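Local structure of protein of unknown function with a Fic domain (3CUC) at residues 36-44 with 200-208; 179-188 with 248-259. The protein is of unknown function but carries a Fic domain, the largely helical module that defines the Fic/DOC family. All coordinates share one frame; numbering follows the deposited sequence.

Contact 1 of 2, residues 36-44 with 200-208; sequences FNYNSNHLE and GRIARLLVN
Arg204 NH2 is gripped from two residues of 36-44: Glu44 OE2 takes a nearly straight bond of 2.9 Å (170°), part of a salt bridge, and the Ser40 carbonyl O adds a weak one. OE2 uses its anti lone pair, with carboxylate and guanidinium almost coplanar (9°). On the same guanidinium, NE meets Ser40 OG at 3.0 Å, also in plane. The bend of Arg204 at chi3 (-69°) turns this edge to the serine. Leu43 CD1 sits over the centre of one face, 3.6 Å from Arg204 CZ; Gly200 O lies over the other, so the group is sandwiched. The sequence around Ser40 and Glu44 fits the (S/T)xxxE(G/N) inhibitory motif of Fic proteins, while Gly200, Arg201 and Arg204 fit the end of the HxFx(D/E)GNGRxxR signature; a glutamate paired with the second arginine is consistent with the autoinhibited state of relatives. Arg201 passes Glu44, its NE 3.9 Å from Glu44 CG; its NH1 makes a salt bridge with Glu73 of helix 68-89. Further along the roughly antiparallel helices, Asn208, whose OD1 accepts from Ile219 N, lays ND2 over the face of Phe36, 3.3 Å from CE1, and Leu205 CD2 touches the ring edge at CE2 (3.7 Å).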
loop_
_atom_site.group_PDB
_atom_site.type_symbol
_atom_site.label_atom_id
_atom_site.label_comp_id
_atom_site.label_asym_id
_atom_site.label_seq_id
_atom_site.Cartn_x
_atom_site.Cartn_y
_atom_site.Cartn_z
ATOM N N PHE A 36 -5.271 -8.685 2.559
ATOM C CA PHE A 36 -4.847 -7.309 2.372
ATOM C C PHE A 36 -5.821 -6.359 3.060
ATOM O O PHE A 36 -5.407 -5.512 3.852
ATOM C CB PHE A 36 -4.719 -6.964 0.890
ATOM C CG PHE A 36 -4.261 -5.559 0.643
ATOM C CD1 PHE A 36 -3.123 -5.068 1.270
ATOM C CD2 PHE A 36 -4.965 -4.721 -0.211
ATOM C CE1 PHE A 36 -2.694 -3.762 1.053
ATOM C CE2 PHE A 36 -4.538 -3.410 -0.434
ATOM C CZ PHE A 36 -3.404 -2.931 0.205
ATOM N N ASN A 37 -7.109 -6.504 2.758
ATOM C CA ASN A 37 -8.134 -5.656 3.370
ATOM C C ASN A 37 -8.089 -5.742 4.896
ATOM O O ASN A 37 -8.107 -4.719 5.594
ATOM C CB ASN A 37 -9.533 -6.013 2.847
ATOM C CG ASN A 37 -9.802 -5.451 1.453
ATOM O OD1 ASN A 37 -9.685 -4.246 1.229
ATOM N ND2 ASN A 37 -10.193 -6.320 0.520
ATOM N N TYR A 38 -8.002 -6.964 5.410
ATOM C CA TYR A 38 -7.965 -7.156 6.847
ATOM C C TYR A 38 -6.756 -6.456 7.437
ATOM O O TYR A 38 -6.894 -5.590 8.298
ATOM C CB TYR A 38 -7.932 -8.638 7.219
ATOM C CG TYR A 38 -7.743 -8.855 8.701
ATOM C CD1 TYR A 38 -8.830 -8.844 9.573
ATOM C CD2 TYR A 38 -6.473 -9.047 9.236
ATOM C CE1 TYR A 38 -8.654 -9.030 10.936
ATOM C CE2 TYR A 38 -6.287 -9.230 10.599
ATOM C CZ TYR A 38 -7.375 -9.221 11.444
ATOM O OH TYR A 38 -7.175 -9.407 12.794
ATOM N N ASN A 39 -5.573 -6.829 6.964
ATOM C CA ASN A 39 -4.339 -6.346 7.563
ATOM C C ASN A 39 -4.113 -4.848 7.397
ATOM O O ASN A 39 -3.743 -4.169 8.353
ATOM C CB ASN A 39 -3.145 -7.125 7.021
ATOM C CG ASN A 39 -3.033 -8.518 7.622
ATOM O OD1 ASN A 39 -2.612 -8.673 8.766
ATOM N ND2 ASN A 39 -3.386 -9.538 6.844
ATOM N N SER A 40 -4.340 -4.323 6.200
ATOM C CA SER A 40 -4.053 -2.914 5.940
ATOM C C SER A 40 -4.928 -2.032 6.828
ATOM O O SER A 40 -4.473 -1.008 7.321
ATOM C CB SER A 40 -4.226 -2.577 4.449
ATOM O OG SER A 40 -3.808 -1.253 4.139
ATOM N N ASN A 41 -6.171 -2.450 7.057
ATOM C CA ASN A 41 -7.071 -1.724 7.956
ATOM C C ASN A 41 -6.789 -2.000 9.435
ATOM O O ASN A 41 -6.931 -1.117 10.278
ATOM C CB ASN A 41 -8.533 -2.047 7.634
ATOM C CG ASN A 41 -9.007 -1.396 6.352
ATOM O OD1 ASN A 41 -9.083 -2.046 5.312
ATOM N ND2 ASN A 41 -9.328 -0.105 6.419
ATOM N N HIS A 42 -6.384 -3.223 9.750
ATOM C CA HIS A 42 -6.065 -3.563 11.132
ATOM C C HIS A 42 -4.855 -2.774 11.629
ATOM O O HIS A 42 -4.817 -2.373 12.786
ATOM C CB HIS A 42 -5.818 -5.061 11.293
ATOM C CG HIS A 42 -6.364 -5.620 12.566
ATOM N ND1 HIS A 42 -7.672 -6.033 12.688
ATOM C CD2 HIS A 42 -5.790 -5.822 13.774
ATOM C CE1 HIS A 42 -7.880 -6.473 13.915
ATOM N NE2 HIS A 42 -6.753 -6.360 14.594
ATOM N N LEU A 43 -3.880 -2.550 10.747
ATOM C CA LEU A 43 -2.710 -1.718 11.061
ATOM C C LEU A 43 -3.098 -0.320 11.579
ATOM O O LEU A 43 -2.372 0.277 12.368
ATOM C CB LEU A 43 -1.793 -1.579 9.825
ATOM C CG LEU A 43 -0.828 -2.724 9.488
ATOM C CD1 LEU A 43 -0.420 -2.659 8.026
ATOM C CD2 LEU A 43 0.403 -2.681 10.390
ATOM N N GLU A 44 -4.243 0.195 11.135
ATOM C CA GLU A 44 -4.688 1.534 11.513
ATOM C C GLU A 44 -5.784 1.494 12.587
ATOM O O GLU A 44 -6.476 2.487 12.803
ATOM C CB GLU A 44 -5.191 2.293 10.273
ATOM C CG GLU A 44 -4.217 2.306 9.082
ATOM C CD GLU A 44 -2.886 2.994 9.392
ATOM O OE1 GLU A 44 -2.856 3.862 10.286
ATOM O OE2 GLU A 44 -1.863 2.669 8.744
ATOM N N GLY A 200 -1.636 5.804 5.762
ATOM C CA GLY A 200 -1.062 4.471 5.859
ATOM C C GLY A 200 -1.628 3.569 4.784
ATOM O O GLY A 200 -0.898 2.875 4.087
ATOM N N ARG A 201 -2.943 3.594 4.641
ATOM C CA ARG A 201 -3.626 2.741 3.675
ATOM C C ARG A 201 -3.364 3.145 2.236
ATOM O O ARG A 201 -3.313 2.284 1.362
ATOM C CB ARG A 201 -5.130 2.739 3.948
ATOM C CG ARG A 201 -5.515 1.866 5.123
ATOM C CD ARG A 201 -6.905 2.175 5.603
ATOM N NE ARG A 201 -6.920 3.315 6.508
ATOM C CZ ARG A 201 -8.023 3.896 6.957
ATOM N NH1 ARG A 201 -9.214 3.448 6.586
ATOM N NH2 ARG A 201 -7.931 4.939 7.781
ATOM N N ILE A 202 -3.206 4.446 1.995
ATOM C CA ILE A 202 -2.880 4.938 0.660
ATOM C C ILE A 202 -1.482 4.468 0.287
ATOM O O ILE A 202 -1.285 3.932 -0.796
ATOM C CB ILE A 202 -2.951 6.477 0.550
ATOM C CG1 ILE A 202 -4.383 6.977 0.794
ATOM C CG2 ILE A 202 -2.470 6.934 -0.825
ATOM C CD1 ILE A 202 -5.349 6.649 -0.325
ATOM N N ALA A 203 -0.523 4.657 1.191
ATOM C CA ALA A 203 0.848 4.197 0.962
ATOM C C ALA A 203 0.857 2.740 0.508
ATOM O O ALA A 203 1.434 2.406 -0.528
ATOM C CB ALA A 203 1.692 4.366 2.212
ATOM N N ARG A 204 0.185 1.883 1.269
ATOM C CA ARG A 204 0.207 0.454 0.997
ATOM C C ARG A 204 -0.558 0.110 -0.269
ATOM O O ARG A 204 -0.197 -0.830 -0.983
ATOM C CB ARG A 204 -0.330 -0.324 2.194
ATOM C CG ARG A 204 0.650 -0.340 3.365
ATOM C CD ARG A 204 0.169 -1.222 4.503
ATOM N NE ARG A 204 -1.007 -0.643 5.157
ATOM C CZ ARG A 204 -0.979 0.323 6.078
ATOM N NH1 ARG A 204 0.167 0.846 6.496
ATOM N NH2 ARG A 204 -2.112 0.767 6.587
ATOM N N LEU A 205 -1.605 0.875 -0.554
ATOM C CA LEU A 205 -2.324 0.743 -1.821
ATOM C C LEU A 205 -1.430 1.126 -2.999
ATOM O O LEU A 205 -1.464 0.477 -4.036
ATOM C CB LEU A 205 -3.611 1.588 -1.817
ATOM C CG LEU A 205 -4.821 0.952 -1.122
ATOM C CD1 LEU A 205 -5.889 1.992 -0.839
ATOM C CD2 LEU A 205 -5.391 -0.188 -1.957
ATOM N N LEU A 206 -0.635 2.179 -2.833
ATOM C CA LEU A 206 0.265 2.639 -3.888
ATOM C C LEU A 206 1.362 1.610 -4.168
ATOM O O LEU A 206 1.781 1.457 -5.314
ATOM C CB LEU A 206 0.875 4.009 -3.546
ATOM C CG LEU A 206 -0.079 5.210 -3.567
ATOM C CD1 LEU A 206 0.585 6.428 -2.952
ATOM C CD2 LEU A 206 -0.567 5.517 -4.987
ATOM N N VAL A 207 1.817 0.900 -3.138
ATOM C CA VAL A 207 2.797 -0.163 -3.339
ATOM C C VAL A 207 2.206 -1.196 -4.275
ATOM O O VAL A 207 2.806 -1.550 -5.288
ATOM C CB VAL A 207 3.184 -0.872 -2.030
ATOM C CG1 VAL A 207 3.898 -2.189 -2.327
ATOM C CG2 VAL A 207 4.047 0.030 -1.167
ATOM N N ASN A 208 1.012 -1.665 -3.938
ATOM C CA ASN A 208 0.375 -2.706 -4.722
ATOM C C ASN A 208 -0.076 -2.225 -6.096
ATOM O O ASN A 208 -0.223 -3.033 -7.019
ATOM C CB ASN A 208 -0.766 -3.348 -3.932
ATOM C CG ASN A 208 -0.257 -4.256 -2.819
ATOM O OD1 ASN A 208 0.835 -4.823 -2.911
ATOM N ND2 ASN A 208 -1.046 -4.399 -1.767
#

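Contact 2 of 2, residues 179-188 with 248-259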
loop_
_atom_site.group_PDB
_atom_site.type_symbol
_atom_site.label_atom_id
_atom_site.label_comp_id
_atom_site.label_asym_id
_atom_site.label_seq_id
_atom_site.Cartn_x
_atom_site.Cartn_y
_atom_site.Cartn_z
ATOM N N VAL A 179 9.957 -3.224 -7.182
ATOM C CA VAL A 179 10.012 -3.268 -5.714
ATOM C C VAL A 179 10.643 -1.989 -5.178
ATOM O O VAL A 179 10.141 -1.394 -4.218
ATOM C CB VAL A 179 10.791 -4.497 -5.192
ATOM C CG1 VAL A 179 10.814 -4.522 -3.665
ATOM C CG2 VAL A 179 10.163 -5.772 -5.720
ATOM N N GLU A 180 11.735 -1.567 -5.815
ATOM C CA GLU A 180 12.419 -0.327 -5.450
ATOM C C GLU A 180 11.510 0.885 -5.629
ATOM O O GLU A 180 11.365 1.698 -4.717
ATOM C CB GLU A 180 13.679 -0.137 -6.302
ATOM C CG GLU A 180 14.811 -1.100 -5.976
ATOM C CD GLU A 180 15.908 -1.110 -7.033
ATOM O OE1 GLU A 180 15.694 -0.578 -8.145
ATOM O OE2 GLU A 180 16.993 -1.658 -6.750
ATOM N N LEU A 181 10.905 0.997 -6.809
ATOM C CA LEU A 181 10.042 2.132 -7.129
ATOM C C LEU A 181 8.853 2.172 -6.175
ATOM O O LEU A 181 8.460 3.246 -5.710
ATOM C CB LEU A 181 9.563 2.064 -8.590
ATOM C CG LEU A 181 8.636 3.192 -9.075
ATOM C CD1 LEU A 181 9.243 4.561 -8.832
ATOM C CD2 LEU A 181 8.283 3.025 -10.544
ATOM N N ALA A 182 8.293 0.997 -5.885
ATOM C CA ALA A 182 7.180 0.877 -4.951
ATOM C C ALA A 182 7.610 1.307 -3.554
ATOM O O ALA A 182 6.906 2.066 -2.897
ATOM C CB ALA A 182 6.643 -0.547 -4.926
ATOM N N ALA A 183 8.771 0.834 -3.111
ATOM C CA ALA A 183 9.278 1.176 -1.779
ATOM C C ALA A 183 9.480 2.674 -1.637
ATOM O O ALA A 183 9.094 3.259 -0.632
ATOM C CB ALA A 183 10.580 0.444 -1.496
ATOM N N LEU A 184 10.070 3.290 -2.655
ATOM C CA LEU A 184 10.391 4.715 -2.606
ATOM C C LEU A 184 9.140 5.579 -2.734
ATOM O O LEU A 184 9.046 6.617 -2.081
ATOM C CB LEU A 184 11.416 5.077 -3.686
ATOM C CG LEU A 184 12.326 6.285 -3.444
ATOM C CD1 LEU A 184 12.875 6.331 -2.017
ATOM C CD2 LEU A 184 13.471 6.252 -4.443
ATOM N N LEU A 185 8.181 5.147 -3.555
ATOM C CA LEU A 185 6.875 5.817 -3.641
ATOM C C LEU A 185 6.149 5.808 -2.290
ATOM O O LEU A 185 5.615 6.831 -1.857
ATOM C CB LEU A 185 5.988 5.165 -4.713
ATOM C CG LEU A 185 4.575 5.743 -4.905
ATOM C CD1 LEU A 185 4.624 7.245 -5.166
ATOM C CD2 LEU A 185 3.836 5.031 -6.026
ATOM N N HIS A 186 6.126 4.646 -1.644
ATOM C CA HIS A 186 5.532 4.490 -0.318
ATOM C C HIS A 186 6.198 5.434 0.672
ATOM O O HIS A 186 5.526 6.180 1.392
ATOM C CB HIS A 186 5.700 3.042 0.150
ATOM C CG HIS A 186 5.187 2.773 1.532
ATOM N ND1 HIS A 186 5.650 3.438 2.646
ATOM C CD2 HIS A 186 4.273 1.881 1.979
ATOM C CE1 HIS A 186 5.027 2.981 3.717
ATOM N NE2 HIS A 186 4.189 2.033 3.341
ATOM N N TYR A 187 7.525 5.408 0.694
ATOM C CA TYR A 187 8.277 6.163 1.690
ATOM C C TYR A 187 8.087 7.663 1.547
ATOM O O TYR A 187 7.745 8.341 2.511
ATOM C CB TYR A 187 9.766 5.837 1.628
ATOM C CG TYR A 187 10.510 6.490 2.762
ATOM C CD1 TYR A 187 10.487 5.935 4.039
ATOM C CD2 TYR A 187 11.198 7.685 2.573
ATOM C CE1 TYR A 187 11.149 6.536 5.092
ATOM C CE2 TYR A 187 11.862 8.298 3.618
ATOM C CZ TYR A 187 11.837 7.723 4.879
ATOM O OH TYR A 187 12.506 8.333 5.922
ATOM N N ARG A 188 8.316 8.173 0.343
ATOM C CA ARG A 188 8.153 9.599 0.078
ATOM C C ARG A 188 6.731 10.064 0.368
ATOM O O ARG A 188 6.538 11.094 1.020
ATOM C CB ARG A 188 8.548 9.924 -1.361
ATOM C CG ARG A 188 10.034 9.768 -1.602
ATOM C CD ARG A 188 10.416 10.142 -3.015
ATOM N NE ARG A 188 11.853 10.369 -3.138
ATOM C CZ ARG A 188 12.447 10.900 -4.204
ATOM N NH1 ARG A 188 11.741 11.281 -5.260
ATOM N NH2 ARG A 188 13.761 11.058 -4.210
ATOM N N ALA A 248 10.639 13.782 1.589
ATOM C CA ALA A 248 10.146 13.913 0.212
ATOM C C ALA A 248 11.226 13.631 -0.839
ATOM O O ALA A 248 10.913 13.192 -1.949
ATOM C CB ALA A 248 9.549 15.300 -0.007
ATOM N N ASN A 249 12.489 13.868 -0.484
ATOM C CA ASN A 249 13.612 13.650 -1.399
ATOM C C ASN A 249 14.510 12.471 -1.012
ATOM O O ASN A 249 15.649 12.376 -1.480
ATOM C CB ASN A 249 14.445 14.926 -1.485
ATOM C CG ASN A 249 13.624 16.123 -1.920
ATOM O OD1 ASN A 249 13.321 16.290 -3.101
ATOM N ND2 ASN A 249 13.255 16.965 -0.963
ATOM N N ALA A 250 13.995 11.572 -0.172
ATOM C CA ALA A 250 14.759 10.407 0.275
ATOM C C ALA A 250 15.211 9.575 -0.925
ATOM O O ALA A 250 14.411 9.273 -1.814
ATOM C CB ALA A 250 13.927 9.557 1.220
ATOM N N THR A 251 16.493 9.212 -0.945
ATOM C CA THR A 251 17.064 8.441 -2.050
ATOM C C THR A 251 16.864 6.954 -1.810
ATOM O O THR A 251 16.524 6.531 -0.703
ATOM C CB THR A 251 18.568 8.693 -2.203
ATOM O OG1 THR A 251 19.270 8.083 -1.110
ATOM C CG2 THR A 251 18.858 10.187 -2.250
ATOM N N LEU A 252 17.100 6.158 -2.846
ATOM C CA LEU A 252 16.950 4.708 -2.742
ATOM C C LEU A 252 17.883 4.137 -1.663
ATOM O O LEU A 252 17.479 3.288 -0.865
ATOM C CB LEU A 252 17.216 4.044 -4.100
ATOM C CG LEU A 252 16.806 2.579 -4.253
ATOM C CD1 LEU A 252 15.319 2.405 -3.989
ATOM C CD2 LEU A 252 17.158 2.069 -5.638
ATOM N N ASN A 253 19.119 4.630 -1.627
ATOM C CA ASN A 253 20.117 4.137 -0.679
ATOM C C ASN A 253 19.784 4.494 0.767
ATOM O O ASN A 253 20.195 3.789 1.691
ATOM C CB ASN A 253 21.515 4.650 -1.045
ATOM C CG ASN A 253 22.049 4.036 -2.340
ATOM O OD1 ASN A 253 23.240 4.129 -2.638
ATOM N ND2 ASN A 253 21.169 3.407 -3.112
ATOM N N ASP A 254 19.051 5.590 0.959
ATOM C CA ASP A 254 18.547 5.955 2.285
ATOM C C ASP A 254 17.540 4.932 2.818
ATOM O O ASP A 254 17.558 4.615 4.013
ATOM C CB ASP A 254 17.883 7.340 2.260
ATOM C CG ASP A 254 18.871 8.473 2.011
ATOM O OD1 ASP A 254 20.076 8.301 2.293
ATOM O OD2 ASP A 254 18.432 9.544 1.538
ATOM N N ILE A 255 16.678 4.420 1.933
ATOM C CA ILE A 255 15.562 3.555 2.346
ATOM C C ILE A 255 15.802 2.055 2.118
ATOM O O ILE A 255 14.852 1.265 2.083
ATOM C CB ILE A 255 14.215 3.984 1.678
ATOM C CG1 ILE A 255 14.182 3.667 0.172
ATOM C CG2 ILE A 255 13.962 5.468 1.907
ATOM C CD1 ILE A 255 12.770 3.469 -0.374
ATOM N N LEU A 256 17.068 1.665 2.006
ATOM C CA LEU A 256 17.436 0.282 1.701
ATOM C C LEU A 256 16.825 -0.771 2.651
ATOM O O LEU A 256 16.372 -1.819 2.186
ATOM C CB LEU A 256 18.959 0.155 1.648
ATOM C CG LEU A 256 19.549 -1.048 0.911
ATOM C CD1 LEU A 256 20.716 -0.610 0.025
ATOM C CD2 LEU A 256 19.981 -2.129 1.904
ATOM N N PRO A 257 16.786 -0.500 3.974
ATOM C CA PRO A 257 16.132 -1.478 4.863
ATOM C C PRO A 257 14.642 -1.714 4.543
ATOM O O PRO A 257 14.145 -2.834 4.707
ATOM C CB PRO A 257 16.298 -0.866 6.263
ATOM C CG PRO A 257 17.338 0.186 6.131
ATOM C CD PRO A 257 17.314 0.658 4.717
ATOM N N PHE A 258 13.948 -0.671 4.087
ATOM C CA PHE A 258 12.539 -0.789 3.713
ATOM C C PHE A 258 12.377 -1.451 2.349
ATOM O O PHE A 258 11.379 -2.135 2.109
ATOM C CB PHE A 258 11.849 0.585 3.722
ATOM C CG PHE A 258 10.372 0.531 3.412
ATOM C CD1 PHE A 258 9.505 -0.203 4.212
ATOM C CD2 PHE A 258 9.847 1.217 2.322
ATOM C CE1 PHE A 258 8.151 -0.260 3.928
ATOM C CE2 PHE A 258 8.489 1.165 2.034
ATOM C CZ PHE A 258 7.640 0.425 2.837
ATOM N N VAL A 259 13.342 -1.246 1.452
ATOM C CA VAL A 259 13.339 -1.957 0.171
ATOM C C VAL A 259 13.449 -3.453 0.451
ATOM O O VAL A 259 12.699 -4.250 -0.114
ATOM C CB VAL A 259 14.480 -1.507 -0.782
ATOM C CG1 VAL A 259 14.384 -2.247 -2.106
ATOM C CG2 VAL A 259 14.427 -0.001 -1.022
#
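Phe258 points the edge of its ring at the face of His186, an edge-to-face pair with centroids 4.7 Å apart and planes at 54°; CZ stands over the middle of the imidazole. This pair lies where helix 178-192, which leads into the Fic signature, packs against the start of helix 256-277 and the turn before it, within the mainly helical fold of this chain. With His186 CG opposite the backbone N, this torsion (chi1 177°) brings the imidazole face under Phe258 CZ, and NE2 bonds to Tyr229 OH of helix 226-240. The same phenyl edge faces Ala183 O, 3.4 Å from CE2.

Next to this pair, Ile255 and Tyr187 slide past each other in opposite directions. The isoleucine lays CG2 over the tyrosine face in a CH-pi contact, 3.8 Å from the ring centroid, while Ala250 CB approaches the ring obliquely. The phenol end is held by Asp237 and Arg191. The other branch of Ile255 crosses Leu184 at about a right angle, CD1 against CD1, and Ala183 CB sits among Ile255, Phe258 and Val259. Leu252 runs across Glu180, its CD2 3.7 Å from the CD of the glutamate, whose OE1 accepts from Thr177 N.

Between Ala250 and the helix, Thr251 and Asp254 shape the turn: Thr251 OG1 accepts from Asp254 N in an ST motif, and Asp254 OD2 takes the Thr251 N-H in return. At the far end Arg188, extended from CG to NE and in cation-pi contact with Trp166, has Ala248 O over one face of its guanidinium. Its NE and NH2 both close side-on upon a single oxygen, Ala250 O, each at 3.1 Å, with NH2 lying above the carbonyl plane.

Helices 178-192 and 199-213 follow one another in the chain, joined by the loop that holds the first half of the Fic signature, and each brings one side of a contact. The centres of contacts 1 and 2 lie about 17 Å apart, yet the two contacts touch directly: Ala203 CB is 3.6 Å and Val207 CG2 3.7 Å from His186 CD2, so this imidazole packs on helix 199-213 as well as on Phe258. The Tyr229 hydroxyl that holds His186 also bonds to Arg204 NH1 of contact 1. Contact 1 sits at the end of the signature; contact 2 joins the preceding helix to residues 248-259, nearer the periphery of the chain.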